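Trehalose monomycolate exporter MmpL3 (Mycobacterium tuberculosis, PDB 7NVH) probably exports trehalose monomycolate, a mycolic acid carrier, across the inner membrane as a transporter of the RND permease clan. Local coordinates at residues Q468-F482 with K524-I537. Residues are numbered along the deposited sequence; the frame is centred on the assembly and turned at random.
Sequences QIADIRSKAMAIGGF and KLTELRAITPPKGI
Lys475 reaches from helix 466-476 to the loop that follows helix 521-528. Lys475 CB lies 3.9 Å from Ile531 CG2. With CG anti to the carbonyl carbon (chi1 -68°), the chain runs on over that methyl, and Lys475 CD passes Ile531 CG2 at 3.7 Å. CE then comes beside the carbonyl of Thr532. A bend at the last torsion brings Lys475 NZ to Thr532 O, 2.8 Å away, in the carbonyl plane with a C=O...N angle of 151°. This is the one hydrogen bond between the two segments. Further back on the helix, Ile472 CD1 meets Pro534 CD at 3.7 Å, the two side chains crossing near a right angle. Ala476 CB lies 4.2 Å from Ile531 CD1. Past the helix end, Ile479 CD1 packs on Leu528 CD2 at 3.7 Å, while Leu528 CD1 approaches Phe482 CZ obliquely at 3.6 Å. Lys524 NZ and Glu527 OE1 form a salt bridge beside Ile479 CG2. Phe482 also meets Trp493 edge to face. The contact joins two helix-loop units beside strand 451-457, which Ile472 and Ala476 touch, of the antiparallel sheet that also holds strands 508-514 and 540-543, in an alpha/beta subdomain consistent with the porter-like domains of RND transporters.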
loop_
_atom_site.group_PDB
_atom_site.type_symbol
_atom_site.label_atom_id
_atom_site.label_comp_id
_atom_site.label_asym_id
_atom_site.label_seq_id
_atom_site.Cartn_x
_atom_site.Cartn_y
_atom_site.Cartn_z
ATOM N N GLN A 468 15.578 -39.920 16.200
ATOM C CA GLN A 468 14.387 -39.081 16.162
ATOM C C GLN A 468 14.269 -38.348 14.831
ATOM O O GLN A 468 13.174 -38.261 14.261
ATOM C CB GLN A 468 14.405 -38.092 17.326
ATOM C CG GLN A 468 14.295 -38.754 18.688
ATOM C CD GLN A 468 13.983 -37.772 19.797
ATOM O OE1 GLN A 468 14.606 -36.720 19.905
ATOM N NE2 GLN A 468 13.011 -38.115 20.632
ATOM N N ILE A 469 15.381 -37.813 14.318
ATOM C CA ILE A 469 15.358 -37.220 12.984
ATOM C C ILE A 469 14.992 -38.274 11.951
ATOM O O ILE A 469 14.274 -37.995 10.988
ATOM C CB ILE A 469 16.703 -36.550 12.636
ATOM C CG1 ILE A 469 17.027 -35.389 13.573
ATOM C CG2 ILE A 469 16.700 -36.055 11.201
ATOM C CD1 ILE A 469 17.778 -35.784 14.798
ATOM N N ALA A 470 15.483 -39.501 12.135
ATOM C CA ALA A 470 15.160 -40.571 11.199
ATOM C C ALA A 470 13.668 -40.864 11.189
ATOM O O ALA A 470 13.072 -41.039 10.123
ATOM C CB ALA A 470 15.950 -41.830 11.547
ATOM N N ASP A 471 13.044 -40.912 12.367
ATOM C CA ASP A 471 11.612 -41.191 12.430
ATOM C C ASP A 471 10.793 -40.038 11.863
ATOM O O ASP A 471 9.799 -40.259 11.159
ATOM C CB ASP A 471 11.201 -41.486 13.871
ATOM C CG ASP A 471 9.988 -42.381 13.956
ATOM O OD1 ASP A 471 10.121 -43.528 14.430
ATOM O OD2 ASP A 471 8.898 -41.937 13.545
ATOM N N ILE A 472 11.198 -38.800 12.150
ATOM C CA ILE A 472 10.492 -37.649 11.596
ATOM C C ILE A 472 10.618 -37.627 10.080
ATOM O O ILE A 472 9.658 -37.318 9.366
ATOM C CB ILE A 472 11.010 -36.347 12.229
ATOM C CG1 ILE A 472 10.412 -36.173 13.622
ATOM C CG2 ILE A 472 10.665 -35.154 11.360
ATOM C CD1 ILE A 472 8.913 -36.024 13.614
ATOM N N ARG A 473 11.801 -37.955 9.564
ATOM C CA ARG A 473 11.990 -38.024 8.122
ATOM C C ARG A 473 11.159 -39.142 7.512
ATOM O O ARG A 473 10.564 -38.967 6.443
ATOM C CB ARG A 473 13.469 -38.219 7.806
ATOM C CG ARG A 473 13.846 -37.930 6.372
ATOM C CD ARG A 473 15.256 -38.389 6.087
ATOM N NE ARG A 473 15.562 -38.334 4.664
ATOM C CZ ARG A 473 16.567 -38.987 4.095
ATOM N NH1 ARG A 473 17.364 -39.749 4.830
ATOM N NH2 ARG A 473 16.773 -38.879 2.792
ATOM N N SER A 474 11.102 -40.297 8.178
ATOM C CA SER A 474 10.314 -41.415 7.670
ATOM C C SER A 474 8.842 -41.047 7.575
ATOM O O SER A 474 8.173 -41.386 6.595
ATOM C CB SER A 474 10.503 -42.636 8.569
ATOM O OG SER A 474 11.874 -42.969 8.693
ATOM N N LYS A 475 8.318 -40.359 8.591
ATOM C CA LYS A 475 6.955 -39.846 8.493
ATOM C C LYS A 475 6.834 -38.825 7.371
ATOM O O LYS A 475 5.846 -38.820 6.629
ATOM C CB LYS A 475 6.518 -39.240 9.825
ATOM C CG LYS A 475 6.342 -40.266 10.926
ATOM C CD LYS A 475 5.834 -39.643 12.212
ATOM C CE LYS A 475 6.054 -40.579 13.385
ATOM N NZ LYS A 475 4.818 -40.777 14.182
ATOM N N ALA A 476 7.830 -37.950 7.228
ATOM C CA ALA A 476 7.802 -36.954 6.170
ATOM C C ALA A 476 8.113 -37.548 4.805
ATOM O O ALA A 476 7.758 -36.945 3.788
ATOM C CB ALA A 476 8.785 -35.827 6.482
ATOM N N MET A 477 8.774 -38.701 4.756
ATOM C CA MET A 477 8.979 -39.410 3.494
ATOM C C MET A 477 7.848 -40.400 3.242
ATOM O O MET A 477 8.048 -41.579 2.955
ATOM C CB MET A 477 10.334 -40.103 3.489
ATOM C CG MET A 477 11.466 -39.215 3.014
ATOM S SD MET A 477 12.741 -40.136 2.137
ATOM C CE MET A 477 13.176 -41.361 3.367
ATOM N N ALA A 478 6.629 -39.889 3.379
ATOM C CA ALA A 478 5.419 -40.586 2.968
ATOM C C ALA A 478 4.438 -39.605 2.347
ATOM O O ALA A 478 3.259 -39.943 2.186
ATOM C CB ALA A 478 4.769 -41.314 4.147
ATOM N N ILE A 479 4.890 -38.400 2.016
ATOM C CA ILE A 479 4.078 -37.367 1.392
ATOM C C ILE A 479 4.703 -37.057 0.041
ATOM O O ILE A 479 5.878 -36.676 -0.031
ATOM C CB ILE A 479 4.002 -36.107 2.267
ATOM C CG1 ILE A 479 3.496 -36.465 3.662
ATOM C CG2 ILE A 479 3.112 -35.061 1.627
ATOM C CD1 ILE A 479 3.722 -35.381 4.684
ATOM N N GLY A 480 3.925 -37.218 -1.025
ATOM C CA GLY A 480 4.428 -37.004 -2.363
ATOM C C GLY A 480 4.594 -35.534 -2.689
ATOM O O GLY A 480 4.383 -34.648 -1.864
ATOM N N GLY A 481 5.005 -35.279 -3.927
ATOM C CA GLY A 481 5.118 -33.921 -4.412
ATOM C C GLY A 481 6.363 -33.175 -3.996
ATOM O O GLY A 481 6.411 -31.952 -4.156
ATOM N N PHE A 482 7.372 -33.862 -3.471
ATOM C CA PHE A 482 8.610 -33.230 -3.039
ATOM C C PHE A 482 9.739 -33.591 -3.994
ATOM O O PHE A 482 9.795 -34.709 -4.512
ATOM C CB PHE A 482 8.965 -33.637 -1.609
ATOM C CG PHE A 482 8.116 -32.972 -0.568
ATOM C CD1 PHE A 482 8.169 -31.603 -0.389
ATOM C CD2 PHE A 482 7.260 -33.711 0.224
ATOM C CE1 PHE A 482 7.389 -30.985 0.559
ATOM C CE2 PHE A 482 6.476 -33.096 1.176
ATOM C CZ PHE A 482 6.542 -31.730 1.341
ATOM N N LYS A 524 -0.097 -29.411 0.798
ATOM C CA LYS A 524 0.889 -30.271 1.438
ATOM C C LYS A 524 1.513 -29.658 2.682
ATOM O O LYS A 524 2.132 -30.386 3.464
ATOM C CB LYS A 524 1.989 -30.638 0.441
ATOM C CG LYS A 524 1.434 -31.266 -0.818
ATOM C CD LYS A 524 2.446 -32.125 -1.529
ATOM C CE LYS A 524 1.741 -33.132 -2.417
ATOM N NZ LYS A 524 0.974 -34.120 -1.611
ATOM N N LEU A 525 1.367 -28.348 2.887
ATOM C CA LEU A 525 1.758 -27.754 4.159
ATOM C C LEU A 525 0.908 -28.302 5.295
ATOM O O LEU A 525 1.413 -28.559 6.392
ATOM C CB LEU A 525 1.636 -26.234 4.081
ATOM C CG LEU A 525 1.937 -25.465 5.362
ATOM C CD1 LEU A 525 3.402 -25.596 5.716
ATOM C CD2 LEU A 525 1.547 -24.008 5.207
ATOM N N THR A 526 -0.391 -28.484 5.049
ATOM C CA THR A 526 -1.255 -29.108 6.042
ATOM C C THR A 526 -0.910 -30.578 6.232
ATOM O O THR A 526 -1.021 -31.102 7.345
ATOM C CB THR A 526 -2.718 -28.949 5.632
ATOM O OG1 THR A 526 -3.039 -27.555 5.543
ATOM C CG2 THR A 526 -3.637 -29.603 6.648
ATOM N N GLU A 527 -0.492 -31.258 5.162
ATOM C CA GLU A 527 -0.074 -32.649 5.287
ATOM C C GLU A 527 1.192 -32.768 6.124
ATOM O O GLU A 527 1.361 -33.738 6.871
ATOM C CB GLU A 527 0.138 -33.259 3.902
ATOM C CG GLU A 527 -1.146 -33.482 3.119
ATOM C CD GLU A 527 -1.018 -34.581 2.081
ATOM O OE1 GLU A 527 -0.068 -34.530 1.273
ATOM O OE2 GLU A 527 -1.869 -35.495 2.071
ATOM N N LEU A 528 2.099 -31.796 6.001
ATOM C CA LEU A 528 3.300 -31.793 6.829
ATOM C C LEU A 528 2.979 -31.428 8.273
ATOM O O LEU A 528 3.511 -32.039 9.205
ATOM C CB LEU A 528 4.333 -30.825 6.256
ATOM C CG LEU A 528 5.196 -31.355 5.115
ATOM C CD1 LEU A 528 6.104 -30.259 4.597
ATOM C CD2 LEU A 528 6.005 -32.549 5.581
ATOM N N ARG A 529 2.115 -30.447 8.477
ATOM C CA ARG A 529 1.796 -30.013 9.830
ATOM C C ARG A 529 0.887 -30.970 10.560
ATOM O O ARG A 529 0.397 -30.613 11.636
ATOM C CB ARG A 529 1.168 -28.620 9.794
ATOM C CG ARG A 529 2.176 -27.497 9.892
ATOM C CD ARG A 529 1.510 -26.140 9.830
ATOM N NE ARG A 529 2.406 -25.132 9.277
ATOM C CZ ARG A 529 2.230 -23.823 9.406
ATOM N NH1 ARG A 529 1.186 -23.356 10.074
ATOM N NH2 ARG A 529 3.099 -22.981 8.868
ATOM N N ALA A 530 0.630 -32.162 10.026
ATOM C CA ALA A 530 -0.164 -33.172 10.707
ATOM C C ALA A 530 0.676 -34.353 11.170
ATOM O O ALA A 530 0.118 -35.358 11.621
ATOM C CB ALA A 530 -1.298 -33.656 9.803
ATOM N N ILE A 531 2.001 -34.259 11.059
ATOM C CA ILE A 531 2.878 -35.319 11.537
ATOM C C ILE A 531 2.744 -35.448 13.050
ATOM O O ILE A 531 2.534 -34.459 13.765
ATOM C CB ILE A 531 4.333 -35.025 11.126
ATOM C CG1 ILE A 531 4.474 -35.060 9.606
ATOM C CG2 ILE A 531 5.293 -36.018 11.748
ATOM C CD1 ILE A 531 5.800 -34.542 9.111
ATOM N N THR A 532 2.856 -36.679 13.548
ATOM C CA THR A 532 2.841 -36.910 14.983
ATOM C C THR A 532 4.269 -37.129 15.459
ATOM O O THR A 532 4.839 -38.198 15.199
ATOM C CB THR A 532 1.971 -38.116 15.330
ATOM O OG1 THR A 532 0.602 -37.817 15.030
ATOM C CG2 THR A 532 2.089 -38.453 16.806
ATOM N N PRO A 533 4.888 -36.161 16.132
ATOM C CA PRO A 533 6.279 -36.330 16.536
ATOM C C PRO A 533 6.414 -37.464 17.531
ATOM O O PRO A 533 5.491 -37.736 18.321
ATOM C CB PRO A 533 6.626 -34.976 17.165
ATOM C CG PRO A 533 5.685 -34.025 16.503
ATOM C CD PRO A 533 4.411 -34.792 16.384
ATOM N N PRO A 534 7.550 -38.168 17.521
ATOM C CA PRO A 534 7.623 -39.467 18.206
ATOM C C PRO A 534 7.373 -39.449 19.707
ATOM O O PRO A 534 6.406 -40.060 20.169
ATOM C CB PRO A 534 9.054 -39.937 17.910
ATOM C CG PRO A 534 9.509 -39.131 16.747
ATOM C CD PRO A 534 8.792 -37.831 16.811
ATOM N N LYS A 535 8.223 -38.775 20.485
ATOM C CA LYS A 535 8.029 -38.785 21.933
ATOM C C LYS A 535 7.939 -37.394 22.545
ATOM O O LYS A 535 7.009 -37.100 23.300
ATOM C CB LYS A 535 9.148 -39.569 22.614
ATOM C CG LYS A 535 8.930 -39.721 24.102
ATOM C CD LYS A 535 7.624 -40.441 24.378
ATOM C CE LYS A 535 7.414 -40.654 25.861
ATOM N NZ LYS A 535 6.099 -41.281 26.149
ATOM N N GLY A 536 8.906 -36.537 22.234
ATOM C CA GLY A 536 8.955 -35.220 22.830
ATOM C C GLY A 536 9.265 -34.144 21.817
ATOM O O GLY A 536 9.237 -32.951 22.132
ATOM N N ILE A 537 9.570 -34.566 20.591
ATOM C CA ILE A 537 9.835 -33.623 19.518
ATOM C C ILE A 537 8.629 -32.716 19.301
ATOM O O ILE A 537 7.476 -33.111 19.512
ATOM C CB ILE A 537 10.189 -34.395 18.237
ATOM C CG1 ILE A 537 11.415 -35.270 18.478
ATOM C CG2 ILE A 537 10.433 -33.453 17.077
ATOM C CD1 ILE A 537 12.636 -34.477 18.852
#